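Local coordinates for Cg3027-pa (Drosophila melanogaster, PDB 2VHH), which probably hydrolyses N-carbamoyl-beta-alanine to beta-alanine, ammonia and carbon dioxide, the closing step of pyrimidine breakdown, at residues 97-100 against 101-104; 116-119 against 120-124; 146-149 against 150-154; 153-156 against 157-161. One frame throughout, in Å; residues are numbered along the deposited sequence.

Contact 1 (97-100 against 101-104)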
ATOM      1  N   ILE C  97     -55.631   8.091   9.959  1.00 33.62           N
ATOM      2  CA  ILE C  97     -54.342   8.314  10.603  1.00 33.20           C
ATOM      3  C   ILE C  97     -53.896   9.765  10.406  1.00 33.25           C
ATOM      4  O   ILE C  97     -53.385  10.390  11.334  1.00 33.21           O
ATOM      5  CB  ILE C  97     -53.268   7.323  10.077  1.00 33.12           C
ATOM      6  CG1 ILE C  97     -53.622   5.889  10.495  1.00 33.06           C
ATOM      7  CG2 ILE C  97     -51.879   7.709  10.567  1.00 32.59           C
ATOM      8  CD1 ILE C  97     -52.676   4.806   9.969  1.00 32.93           C
ATOM      9  N   TRP C  98     -54.108  10.295   9.202  1.00 33.20           N
ATOM     10  CA  TRP C  98     -53.839  11.702   8.912  1.00 33.30           C
ATOM     11  C   TRP C  98     -54.509  12.608   9.923  1.00 33.29           C
ATOM     12  O   TRP C  98     -53.848  13.426  10.544  1.00 33.40           O
ATOM     13  CB  TRP C  98     -54.356  12.084   7.523  1.00 33.62           C
ATOM     14  CG  TRP C  98     -53.439  11.815   6.365  1.00 33.83           C
ATOM     15  CD1 TRP C  98     -52.299  11.063   6.363  1.00 33.70           C
ATOM     16  CD2 TRP C  98     -53.619  12.270   5.022  1.00 33.95           C
ATOM     17  NE1 TRP C  98     -51.747  11.040   5.105  1.00 33.54           N
ATOM     18  CE2 TRP C  98     -52.538  11.770   4.260  1.00 33.77           C
ATOM     19  CE3 TRP C  98     -54.585  13.066   4.390  1.00 33.94           C
ATOM     20  CZ2 TRP C  98     -52.395  12.031   2.892  1.00 34.04           C
ATOM     21  CZ3 TRP C  98     -54.441  13.334   3.031  1.00 33.94           C
ATOM     22  CH2 TRP C  98     -53.350  12.814   2.295  1.00 34.12           C
ATOM     23  N   ASN C  99     -55.823  12.454  10.079  1.00 33.24           N
ATOM     24  CA  ASN C  99     -56.618  13.342  10.912  1.00 33.22           C
ATOM     25  C   ASN C  99     -56.223  13.291  12.381  1.00 33.38           C
ATOM     26  O   ASN C  99     -56.248  14.315  13.058  1.00 33.75           O
ATOM     27  CB  ASN C  99     -58.108  13.078  10.713  1.00 33.03           C
ATOM     28  CG  ASN C  99     -58.552  13.333   9.289  1.00 32.77           C
ATOM     29  OD1 ASN C  99     -58.080  14.266   8.637  1.00 32.59           O
ATOM     30  ND2 ASN C  99     -59.452  12.498   8.791  1.00 32.41           N
ATOM     31  N   LYS C 100     -55.844  12.111  12.864  1.00 33.16           N
ATOM     32  CA  LYS C 100     -55.393  11.970  14.241  1.00 33.04           C
ATOM     33  C   LYS C 100     -54.023  12.633  14.447  1.00 33.11           C
ATOM     34  O   LYS C 100     -53.828  13.385  15.408  1.00 33.27           O
ATOM     35  CB  LYS C 100     -55.345  10.504  14.638  1.00 33.02           C
ATOM     36  CG  LYS C 100     -55.153  10.281  16.118  1.00 32.86           C
ATOM     37  CD  LYS C 100     -55.214   8.811  16.464  1.00 32.82           C
ATOM     38  CE  LYS C 100     -54.078   8.038  15.833  1.00 32.18           C
ATOM     39  NZ  LYS C 100     -54.010   6.693  16.437  1.00 32.88           N
ATOM     40  N   VAL C 101     -53.087  12.363  13.538  1.00 32.78           N
ATOM     41  CA  VAL C 101     -51.761  12.960  13.612  1.00 32.53           C
ATOM     42  C   VAL C 101     -51.834  14.474  13.402  1.00 32.58           C
ATOM     43  O   VAL C 101     -51.051  15.212  13.994  1.00 32.62           O
ATOM     44  CB  VAL C 101     -50.750  12.268  12.649  1.00 32.45           C
ATOM     45  CG1 VAL C 101     -49.405  12.974  12.636  1.00 31.92           C
ATOM     46  CG2 VAL C 101     -50.540  10.820  13.068  1.00 32.60           C
ATOM     47  N   LYS C 102     -52.784  14.928  12.581  1.00 32.59           N
ATOM     48  CA  LYS C 102     -53.035  16.360  12.373  1.00 32.75           C
ATOM     49  C   LYS C 102     -53.217  17.109  13.696  1.00 32.65           C
ATOM     50  O   LYS C 102     -52.609  18.167  13.907  1.00 32.59           O
ATOM     51  CB  LYS C 102     -54.279  16.572  11.510  1.00 32.60           C
ATOM     52  CG  LYS C 102     -54.030  16.966  10.063  1.00 33.06           C
ATOM     53  CD  LYS C 102     -55.374  17.116   9.341  1.00 33.70           C
ATOM     54  CE  LYS C 102     -55.240  17.280   7.828  1.00 35.09           C
ATOM     55  NZ  LYS C 102     -55.087  18.714   7.424  1.00 36.61           N
ATOM     56  N   THR C 103     -54.057  16.558  14.576  1.00 32.47           N
ATOM     57  CA  THR C 103     -54.327  17.178  15.877  1.00 32.36           C
ATOM     58  C   THR C 103     -53.147  17.023  16.839  1.00 32.26           C
ATOM     59  O   THR C 103     -52.960  17.851  17.727  1.00 32.24           O
ATOM     60  CB  THR C 103     -55.690  16.734  16.556  1.00 32.46           C
ATOM     61  OG1 THR C 103     -55.470  16.416  17.936  1.00 32.38           O
ATOM     62  CG2 THR C 103     -56.336  15.535  15.882  1.00 31.83           C
ATOM     63  N   MET C 104     -52.361  15.966  16.658  1.00 32.11           N
ATOM     64  CA  MET C 104     -51.150  15.783  17.455  1.00 31.96           C
ATOM     65  C   MET C 104     -50.075  16.787  17.052  1.00 31.90           C
ATOM     66  O   MET C 104     -49.370  17.312  17.904  1.00 32.06           O
ATOM     67  CB  MET C 104     -50.627  14.354  17.346  1.00 31.95           C
ATOM     68  CG  MET C 104     -51.550  13.308  17.931  1.00 31.84           C
ATOM     69  SD  MET C 104     -50.729  11.715  18.016  1.00 31.83           S
ATOM     70  CE  MET C 104     -52.106  10.627  18.408  1.00 32.57           C
TER
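Val101 N reaches back to Ile97 O at 3.0 Å in a nearly straight bond (N-H...O 170°), and Lys102 N to Trp98 O and Met104 N to Lys100 O repeat the same four-residue step of an alpha helix. These turns belong to helix 90-110, the crossover of the beta-alpha-beta unit that joins strand 72-79 to strand 115-118 in the carbon-nitrogen hydrolase fold. Thr103 N is held less firmly, by weak bonds to Asn99 O at 3.5 Å and to Lys100 O at 3.3 Å, and Lys100 O therefore receives two amides. Along the surface of the helix, Lys100 and Met104 run side by side in the same direction. With chi1 at -169° the Lys100 chain sets off beside its own carbonyl carbon, which brings CG to 3.8 Å from the CE methyl of the extended Met104 chain. A bend at chi3 (64°) follows, and the ammonium end leaves the helix for a salt bridge of NZ with Asp336 and a hydrogen bond to Ser81 O. Asn99 and Lys102 also lie alongside each other, the amide OD1 beside the methylene CD at 4.0 Å. On the buried flank, where Trp122 packs against both residues, Ile97 and Val101 meet methyl to methyl, CG2 of Ile97 lying 4.2 Å from CG2 of Val101.

Contact 2 (116-119 against 120-124)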
ATOM      1  N   VAL C 116     -40.879  18.307  14.273  1.00 27.13           N
ATOM      2  CA  VAL C 116     -41.737  17.190  14.647  1.00 26.86           C
ATOM      3  C   VAL C 116     -41.398  15.979  13.771  1.00 26.66           C
ATOM      4  O   VAL C 116     -41.127  16.120  12.574  1.00 26.68           O
ATOM      5  CB  VAL C 116     -43.237  17.579  14.566  1.00 26.93           C
ATOM      6  CG1 VAL C 116     -44.139  16.371  14.756  1.00 26.98           C
ATOM      7  CG2 VAL C 116     -43.567  18.637  15.610  1.00 27.11           C
ATOM      8  N   CYS C 117     -41.397  14.793  14.371  1.00 26.37           N
ATOM      9  CA  CYS C 117     -41.040  13.576  13.653  1.00 26.13           C
ATOM     10  C   CYS C 117     -42.016  12.442  13.907  1.00 26.01           C
ATOM     11  O   CYS C 117     -42.513  12.295  15.009  1.00 26.10           O
ATOM     12  CB  CYS C 117     -39.643  13.128  14.052  1.00 25.94           C
ATOM     13  SG  CYS C 117     -39.093  11.621  13.234  1.00 26.32           S
ATOM     14  N   THR C 118     -42.267  11.637  12.884  1.00 26.09           N
ATOM     15  CA  THR C 118     -43.143  10.471  12.995  1.00 26.50           C
ATOM     16  C   THR C 118     -42.390   9.155  13.242  1.00 26.78           C
ATOM     17  O   THR C 118     -41.171   9.079  13.138  1.00 26.67           O
ATOM     18  CB  THR C 118     -44.007  10.283  11.715  1.00 26.74           C
ATOM     19  OG1 THR C 118     -43.197   9.747  10.655  1.00 26.45           O
ATOM     20  CG2 THR C 118     -44.680  11.607  11.280  1.00 26.34           C
ATOM     21  N   GLN C 119     -43.142   8.115  13.564  1.00 27.31           N
ATOM     22  CA  GLN C 119     -42.618   6.758  13.608  1.00 27.88           C
ATOM     23  C   GLN C 119     -42.441   6.265  12.163  1.00 28.37           C
ATOM     24  O   GLN C 119     -42.767   6.990  11.203  1.00 28.43           O
ATOM     25  CB  GLN C 119     -43.603   5.869  14.364  1.00 27.72           C
ATOM     26  CG  GLN C 119     -45.041   5.963  13.818  1.00 28.69           C
ATOM     27  CD  GLN C 119     -46.084   5.421  14.771  1.00 29.12           C
ATOM     28  OE1 GLN C 119     -45.860   5.378  15.976  1.00 29.91           O
ATOM     29  NE2 GLN C 119     -47.233   5.012  14.238  1.00 28.41           N
ATOM     30  N   GLU C 120     -41.937   5.041  12.001  1.00 28.83           N
ATOM     31  CA  GLU C 120     -41.734   4.464  10.668  1.00 29.49           C
ATOM     32  C   GLU C 120     -43.051   4.133   9.985  1.00 29.11           C
ATOM     33  O   GLU C 120     -43.985   3.655  10.631  1.00 29.19           O
ATOM     34  CB  GLU C 120     -40.855   3.212  10.726  1.00 29.23           C
ATOM     35  CG  GLU C 120     -40.382   2.746   9.352  1.00 30.54           C
ATOM     36  CD  GLU C 120     -39.725   1.375   9.380  1.00 31.37           C
ATOM     37  OE1 GLU C 120     -39.911   0.628  10.365  1.00 35.22           O
ATOM     38  OE2 GLU C 120     -39.023   1.031   8.409  1.00 33.28           O
ATOM     39  N   ALA C 121     -43.102   4.387   8.676  1.00 29.04           N
ATOM     40  CA  ALA C 121     -44.254   4.057   7.834  1.00 28.91           C
ATOM     41  C   ALA C 121     -45.569   4.420   8.520  1.00 28.92           C
ATOM     42  O   ALA C 121     -46.470   3.602   8.633  1.00 28.73           O
ATOM     43  CB  ALA C 121     -44.215   2.579   7.428  1.00 28.64           C
ATOM     44  N   TRP C 122     -45.657   5.670   8.961  1.00 29.32           N
ATOM     45  CA  TRP C 122     -46.695   6.122   9.892  1.00 29.91           C
ATOM     46  C   TRP C 122     -48.081   6.122   9.274  1.00 30.48           C
ATOM     47  O   TRP C 122     -49.102   6.102   9.966  1.00 30.51           O
ATOM     48  CB  TRP C 122     -46.349   7.525  10.398  1.00 29.55           C
ATOM     49  CG  TRP C 122     -46.473   8.625   9.371  1.00 29.20           C
ATOM     50  CD1 TRP C 122     -45.577   8.938   8.386  1.00 28.89           C
ATOM     51  CD2 TRP C 122     -47.544   9.569   9.251  1.00 29.34           C
ATOM     52  NE1 TRP C 122     -46.027  10.011   7.656  1.00 28.61           N
ATOM     53  CE2 TRP C 122     -47.234  10.417   8.164  1.00 29.22           C
ATOM     54  CE3 TRP C 122     -48.747   9.771   9.947  1.00 29.05           C
ATOM     55  CZ2 TRP C 122     -48.079  11.459   7.764  1.00 28.95           C
ATOM     56  CZ3 TRP C 122     -49.586  10.801   9.543  1.00 28.63           C
ATOM     57  CH2 TRP C 122     -49.247  11.631   8.462  1.00 28.81           C
ATOM     58  N   THR C 123     -48.072   6.112   7.951  1.00 31.18           N
ATOM     59  CA  THR C 123     -49.217   6.338   7.119  1.00 31.79           C
ATOM     60  C   THR C 123     -50.085   5.079   6.954  1.00 32.30           C
ATOM     61  O   THR C 123     -51.234   5.159   6.493  1.00 32.57           O
ATOM     62  CB  THR C 123     -48.689   6.858   5.774  1.00 31.63           C
ATOM     63  OG1 THR C 123     -49.663   7.697   5.168  1.00 32.97           O
ATOM     64  CG2 THR C 123     -48.280   5.724   4.823  1.00 31.81           C
ATOM     65  N   MET C 124     -49.545   3.929   7.368  1.00 32.79           N
ATOM     66  CA  MET C 124     -50.121   2.615   7.056  1.00 33.38           C
ATOM     67  C   MET C 124     -50.060   1.632   8.231  1.00 34.00           C
ATOM     68  O   MET C 124     -49.289   1.831   9.170  1.00 33.62           O
ATOM     69  CB  MET C 124     -49.389   2.006   5.850  1.00 33.21           C
ATOM     70  CG  MET C 124     -47.880   1.749   6.064  1.00 33.71           C
ATOM     71  SD  MET C 124     -46.968   1.186   4.599  1.00 33.19           S
ATOM     72  CE  MET C 124     -47.692  -0.433   4.338  1.00 33.22           C
TER
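Thr118 meets Trp122 where the loop after strand 115-118 folds back, a buried part of the carbon-nitrogen hydrolase core. Glu120, first in the loop, starts its side chain away from 116-119; OE2 forms a salt bridge with Lys197, and the chain also touches Cys234, a grouping consistent with the Glu-Lys-Cys catalytic triad of this superfamily. Ala121 adopts positive phi (43°) and so redirects the backbone, opening a type I beta turn that ends at Met124. Trp122 comes next and makes the main contact. Its CG sits between its own backbone N and carbonyl carbon (chi1 70°), and this swings the indole back over Thr118. The Thr118 methyl CG2 stands above one face of the ring, 3.9 Å from the centroid of the five-membered ring and only 6° off its normal, a CH-pi contact. Thr118 OG1 lies 3.4 Å from Trp122 CD1 and donates to a lone pair of Gln119 O, 2.8 Å away in the carbonyl plane. Ser166 N also bonds to this hydroxyl, so two partners fix its rotation. Gln119 crosses Trp122 at about a right angle, CG coming to 4.0 Å from Trp122 CB, while its amide NE2 bonds to Asn80 O. After Thr123 the turn closes at Met124, whose N makes a weak bond of 3.3 Å to Ala121 O.

Contact 3 (146-149 against 150-154)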
ATOM      1  N   GLY C 146     -46.278  13.094  -3.327  1.00 36.25           N
ATOM      2  CA  GLY C 146     -47.305  12.258  -2.721  1.00 35.65           C
ATOM      3  C   GLY C 146     -48.237  13.069  -1.839  1.00 35.29           C
ATOM      4  O   GLY C 146     -47.835  14.091  -1.274  1.00 35.29           O
ATOM      5  N   PRO C 147     -49.488  12.606  -1.702  1.00 34.84           N
ATOM      6  CA  PRO C 147     -50.532  13.317  -0.964  1.00 34.48           C
ATOM      7  C   PRO C 147     -50.128  13.673   0.470  1.00 34.09           C
ATOM      8  O   PRO C 147     -50.526  14.723   0.978  1.00 34.16           O
ATOM      9  CB  PRO C 147     -51.685  12.305  -0.949  1.00 34.56           C
ATOM     10  CG  PRO C 147     -51.045  10.976  -1.278  1.00 34.49           C
ATOM     11  CD  PRO C 147     -49.981  11.326  -2.235  1.00 34.44           C
ATOM     12  N   THR C 148     -49.344  12.799   1.099  1.00 33.53           N
ATOM     13  CA  THR C 148     -48.944  12.957   2.494  1.00 33.10           C
ATOM     14  C   THR C 148     -47.975  14.114   2.702  1.00 32.90           C
ATOM     15  O   THR C 148     -48.164  14.927   3.602  1.00 32.87           O
ATOM     16  CB  THR C 148     -48.356  11.653   3.062  1.00 32.99           C
ATOM     17  OG1 THR C 148     -49.312  10.604   2.902  1.00 33.15           O
ATOM     18  CG2 THR C 148     -48.050  11.790   4.533  1.00 32.79           C
ATOM     19  N   THR C 149     -46.948  14.192   1.866  1.00 32.67           N
ATOM     20  CA  THR C 149     -46.009  15.301   1.934  1.00 32.63           C
ATOM     21  C   THR C 149     -46.696  16.639   1.635  1.00 32.77           C
ATOM     22  O   THR C 149     -46.416  17.623   2.305  1.00 32.82           O
ATOM     23  CB  THR C 149     -44.761  15.067   1.031  1.00 32.73           C
ATOM     24  OG1 THR C 149     -44.019  13.942   1.520  1.00 32.43           O
ATOM     25  CG2 THR C 149     -43.834  16.285   1.025  1.00 32.46           C
ATOM     26  N   LYS C 150     -47.598  16.666   0.653  1.00 33.10           N
ATOM     27  CA  LYS C 150     -48.322  17.884   0.276  1.00 33.49           C
ATOM     28  C   LYS C 150     -49.153  18.423   1.435  1.00 33.53           C
ATOM     29  O   LYS C 150     -49.173  19.628   1.697  1.00 33.54           O
ATOM     30  CB  LYS C 150     -49.257  17.624  -0.911  1.00 33.80           C
ATOM     31  CG  LYS C 150     -48.594  17.231  -2.236  1.00 34.99           C
ATOM     32  CD  LYS C 150     -48.171  18.437  -3.077  1.00 37.38           C
ATOM     33  CE  LYS C 150     -46.716  18.837  -2.814  1.00 38.48           C
ATOM     34  NZ  LYS C 150     -46.291  19.889  -3.780  1.00 39.36           N
ATOM     35  N   MET C 151     -49.842  17.518   2.119  1.00 33.49           N
ATOM     36  CA  MET C 151     -50.690  17.855   3.254  1.00 33.61           C
ATOM     37  C   MET C 151     -49.854  18.291   4.435  1.00 33.42           C
ATOM     38  O   MET C 151     -50.235  19.172   5.191  1.00 33.71           O
ATOM     39  CB  MET C 151     -51.532  16.626   3.620  1.00 33.91           C
ATOM     40  CG  MET C 151     -52.182  16.613   5.011  1.00 34.48           C
ATOM     41  SD  MET C 151     -51.028  16.108   6.300  1.00 35.84           S
ATOM     42  CE  MET C 151     -52.067  15.104   7.345  1.00 35.22           C
ATOM     43  N   LEU C 152     -48.709  17.643   4.589  1.00 33.28           N
ATOM     44  CA  LEU C 152     -47.826  17.865   5.722  1.00 32.83           C
ATOM     45  C   LEU C 152     -47.029  19.146   5.552  1.00 32.82           C
ATOM     46  O   LEU C 152     -46.630  19.758   6.532  1.00 32.81           O
ATOM     47  CB  LEU C 152     -46.896  16.673   5.863  1.00 32.51           C
ATOM     48  CG  LEU C 152     -46.639  16.049   7.222  1.00 31.64           C
ATOM     49  CD1 LEU C 152     -47.895  15.834   8.035  1.00 31.04           C
ATOM     50  CD2 LEU C 152     -45.973  14.743   6.951  1.00 31.35           C
ATOM     51  N   ALA C 153     -46.818  19.550   4.302  1.00 32.98           N
ATOM     52  CA  ALA C 153     -46.082  20.774   3.994  1.00 33.26           C
ATOM     53  C   ALA C 153     -46.900  22.029   4.318  1.00 33.52           C
ATOM     54  O   ALA C 153     -46.346  23.045   4.722  1.00 33.62           O
ATOM     55  CB  ALA C 153     -45.624  20.776   2.547  1.00 33.08           C
ATOM     56  N   GLU C 154     -48.216  21.949   4.153  1.00 33.96           N
ATOM     57  CA  GLU C 154     -49.107  23.029   4.547  1.00 34.46           C
ATOM     58  C   GLU C 154     -49.036  23.257   6.042  1.00 34.20           C
ATOM     59  O   GLU C 154     -49.109  24.400   6.505  1.00 34.38           O
ATOM     60  CB  GLU C 154     -50.542  22.698   4.178  1.00 34.65           C
ATOM     61  CG  GLU C 154     -50.867  22.884   2.722  1.00 36.97           C
ATOM     62  CD  GLU C 154     -52.321  22.571   2.443  1.00 40.13           C
ATOM     63  OE1 GLU C 154     -53.164  23.488   2.569  1.00 41.86           O
ATOM     64  OE2 GLU C 154     -52.621  21.405   2.110  1.00 41.68           O
TER
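Thr149 O accepts the shortest bond here, 2.8 Å from Ala153 N, in the first turns of helix 147-158, which lies beside helix 90-110 on the outer side of the sheet. Gly146 occupies the N-cap position, and its carbonyl starts the ladder: Lys150 N meets Gly146 O at 3.2 Å, with N-H...O 167°. Pro147 O and Thr148 O continue it, receiving Met151 N at 3.1 Å and Leu152 N at 2.9 Å. The side chains of 150-153 lie over these carbonyls more than on other side chains. Lys150 CG, turned beside its own backbone N by chi1 of -64°, comes to 3.4 Å from Gly146 O, and the rest of that chain bends away. Met151 CB passes 3.4 Å from Pro147 O, while the thioether beyond it is folded toward Trp98 of helix 90-110. The two threonines send their polar branches out of the helix. Thr148 OG1 hydrogen-bonds Glu141 OE2 and, weakly, Trp98 NE1; Thr149 OG1 bonds Ala143 O and, weakly, His165 NE2, so each buried hydroxyl has two partners. Leu152 faces the sheet, lying against Ile163 and His165 of strand 162-171. Methyl to methyl, Thr148 CG2 approaches Leu152 CD2 at 4.3 Å.

Contact 4 (153-156 against 157-161)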
ATOM      1  N   ALA C 153     -46.818  19.550   4.302  1.00 32.98           N
ATOM      2  CA  ALA C 153     -46.082  20.774   3.994  1.00 33.26           C
ATOM      3  C   ALA C 153     -46.900  22.029   4.318  1.00 33.52           C
ATOM      4  O   ALA C 153     -46.346  23.045   4.722  1.00 33.62           O
ATOM      5  CB  ALA C 153     -45.624  20.776   2.547  1.00 33.08           C
ATOM      6  N   GLU C 154     -48.216  21.949   4.153  1.00 33.96           N
ATOM      7  CA  GLU C 154     -49.107  23.029   4.547  1.00 34.46           C
ATOM      8  C   GLU C 154     -49.036  23.257   6.042  1.00 34.20           C
ATOM      9  O   GLU C 154     -49.109  24.400   6.505  1.00 34.38           O
ATOM     10  CB  GLU C 154     -50.542  22.698   4.178  1.00 34.65           C
ATOM     11  CG  GLU C 154     -50.867  22.884   2.722  1.00 36.97           C
ATOM     12  CD  GLU C 154     -52.321  22.571   2.443  1.00 40.13           C
ATOM     13  OE1 GLU C 154     -53.164  23.488   2.569  1.00 41.86           O
ATOM     14  OE2 GLU C 154     -52.621  21.405   2.110  1.00 41.68           O
ATOM     15  N   LEU C 155     -48.905  22.163   6.791  1.00 33.84           N
ATOM     16  CA  LEU C 155     -48.753  22.221   8.248  1.00 33.30           C
ATOM     17  C   LEU C 155     -47.412  22.804   8.650  1.00 32.98           C
ATOM     18  O   LEU C 155     -47.331  23.590   9.586  1.00 33.19           O
ATOM     19  CB  LEU C 155     -48.931  20.837   8.880  1.00 32.95           C
ATOM     20  CG  LEU C 155     -50.297  20.169   8.739  1.00 32.28           C
ATOM     21  CD1 LEU C 155     -50.357  18.962   9.650  1.00 31.24           C
ATOM     22  CD2 LEU C 155     -51.441  21.136   9.034  1.00 31.58           C
ATOM     23  N   ALA C 156     -46.369  22.413   7.930  1.00 32.61           N
ATOM     24  CA  ALA C 156     -45.024  22.899   8.185  1.00 32.39           C
ATOM     25  C   ALA C 156     -44.949  24.409   7.984  1.00 32.29           C
ATOM     26  O   ALA C 156     -44.327  25.105   8.780  1.00 32.21           O
ATOM     27  CB  ALA C 156     -44.019  22.174   7.288  1.00 32.18           C
ATOM     28  N   LYS C 157     -45.600  24.899   6.928  1.00 32.25           N
ATOM     29  CA  LYS C 157     -45.613  26.323   6.583  1.00 32.27           C
ATOM     30  C   LYS C 157     -46.391  27.102   7.622  1.00 32.03           C
ATOM     31  O   LYS C 157     -45.906  28.101   8.136  1.00 32.13           O
ATOM     32  CB  LYS C 157     -46.246  26.544   5.203  1.00 32.31           C
ATOM     33  CG  LYS C 157     -45.731  27.764   4.427  1.00 32.71           C
ATOM     34  CD  LYS C 157     -46.755  28.210   3.374  1.00 34.53           C
ATOM     35  CE  LYS C 157     -46.127  28.554   2.016  1.00 35.58           C
ATOM     36  NZ  LYS C 157     -45.970  27.349   1.125  1.00 36.17           N
ATOM     37  N   ALA C 158     -47.589  26.618   7.934  1.00 31.86           N
ATOM     38  CA  ALA C 158     -48.509  27.305   8.836  1.00 31.57           C
ATOM     39  C   ALA C 158     -48.012  27.352  10.276  1.00 31.29           C
ATOM     40  O   ALA C 158     -48.229  28.340  10.960  1.00 31.37           O
ATOM     41  CB  ALA C 158     -49.890  26.675   8.771  1.00 31.60           C
ATOM     42  N   TYR C 159     -47.353  26.290  10.731  1.00 30.74           N
ATOM     43  CA  TYR C 159     -46.867  26.224  12.102  1.00 30.24           C
ATOM     44  C   TYR C 159     -45.396  26.589  12.233  1.00 29.93           C
ATOM     45  O   TYR C 159     -44.822  26.430  13.296  1.00 30.06           O
ATOM     46  CB  TYR C 159     -47.061  24.828  12.680  1.00 30.19           C
ATOM     47  CG  TYR C 159     -48.493  24.369  12.864  1.00 30.32           C
ATOM     48  CD1 TYR C 159     -48.839  23.046  12.619  1.00 30.20           C
ATOM     49  CD2 TYR C 159     -49.494  25.241  13.295  1.00 30.11           C
ATOM     50  CE1 TYR C 159     -50.130  22.594  12.796  1.00 29.97           C
ATOM     51  CE2 TYR C 159     -50.797  24.798  13.468  1.00 30.10           C
ATOM     52  CZ  TYR C 159     -51.099  23.465  13.215  1.00 30.29           C
ATOM     53  OH  TYR C 159     -52.370  22.985  13.379  1.00 30.47           O
ATOM     54  N   ASN C 160     -44.787  27.077  11.159  1.00 29.52           N
ATOM     55  CA  ASN C 160     -43.347  27.344  11.130  1.00 29.21           C
ATOM     56  C   ASN C 160     -42.502  26.257  11.811  1.00 29.27           C
ATOM     57  O   ASN C 160     -41.718  26.549  12.717  1.00 29.33           O
ATOM     58  CB  ASN C 160     -43.027  28.729  11.711  1.00 28.80           C
ATOM     59  CG  ASN C 160     -41.555  29.091  11.577  1.00 28.09           C
ATOM     60  OD1 ASN C 160     -40.943  28.891  10.529  1.00 27.62           O
ATOM     61  ND2 ASN C 160     -40.980  29.610  12.646  1.00 27.60           N
ATOM     62  N   MET C 161     -42.667  25.008  11.380  1.00 29.20           N
ATOM     63  CA  MET C 161     -41.881  23.903  11.943  1.00 29.42           C
ATOM     64  C   MET C 161     -41.396  22.889  10.901  1.00 28.63           C
ATOM     65  O   MET C 161     -42.090  22.614   9.924  1.00 28.78           O
ATOM     66  CB  MET C 161     -42.619  23.213  13.112  1.00 29.25           C
ATOM     67  CG  MET C 161     -43.939  22.488  12.775  1.00 30.69           C
ATOM     68  SD  MET C 161     -44.817  21.665  14.168  1.00 31.04           S
ATOM     69  CE  MET C 161     -44.478  22.787  15.519  1.00 30.85           C
TER
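Three backbone bonds finish the helical ladder between 153-156 and 157-161: Lys157 N to Ala153 O, Ala158 N to Glu154 O, and Tyr159 N to Leu155 O at 2.9 Å. A Schellman motif then ends helix 147-158. Met161 N turns back to Ala156 O at 3.1 Å, lying in the carbonyl plane on a lone pair. The accompanying bond from Asn160 N to Lys157 O is weak, at 3.4 Å. Asn160, the C-prime residue, makes the reversal with positive phi (41°), and its OD1 is bonded to Asn187 ND2. Apolar contacts lie on the flank that faces helix 90-110. Tyr159 holds its ring beside its own backbone N (chi1 -66°), so that CE1 comes to 4.2 Å from Leu155 CD2, and both side chains also touch Ile105. Tyr159 reaches further along that helix, to Lys106 and Ala109. Ala156, whose CB comes to 3.3 Å from Met161 O, faces the strands, next to Ile163 and Ile185. The chemistry implies a defined stop: Ala156 O, which an uninterrupted helix would pair with residue 160, is satisfied by Met161 N instead, and the chain turns directly into strand 162-171.

Contact 2 is the core member, wholly buried, its centre about 9 Å from the centre of the chain; the centres of contacts 1, 3 and 4 lie about 18 to 21 Å out, on two helices covering the sheet. Contact 3 is nevertheless mostly buried, while 1 and 4 are partly exposed. Contacts 3 and 4 are the two ends of helix 147-158, an N-cap and a Schellman motif; contact 1 is mid-helix. All three rest on backbone bonds, whereas contact 2 is held by a CH-pi contact, its threonine hydroxyl bonded inside its own segment. Trp122 joins contact 2 to contacts 1 and 3, its CZ3 3.6 Å from Val101 CB; contact 4 meets contact 2 through Val116 and Met161.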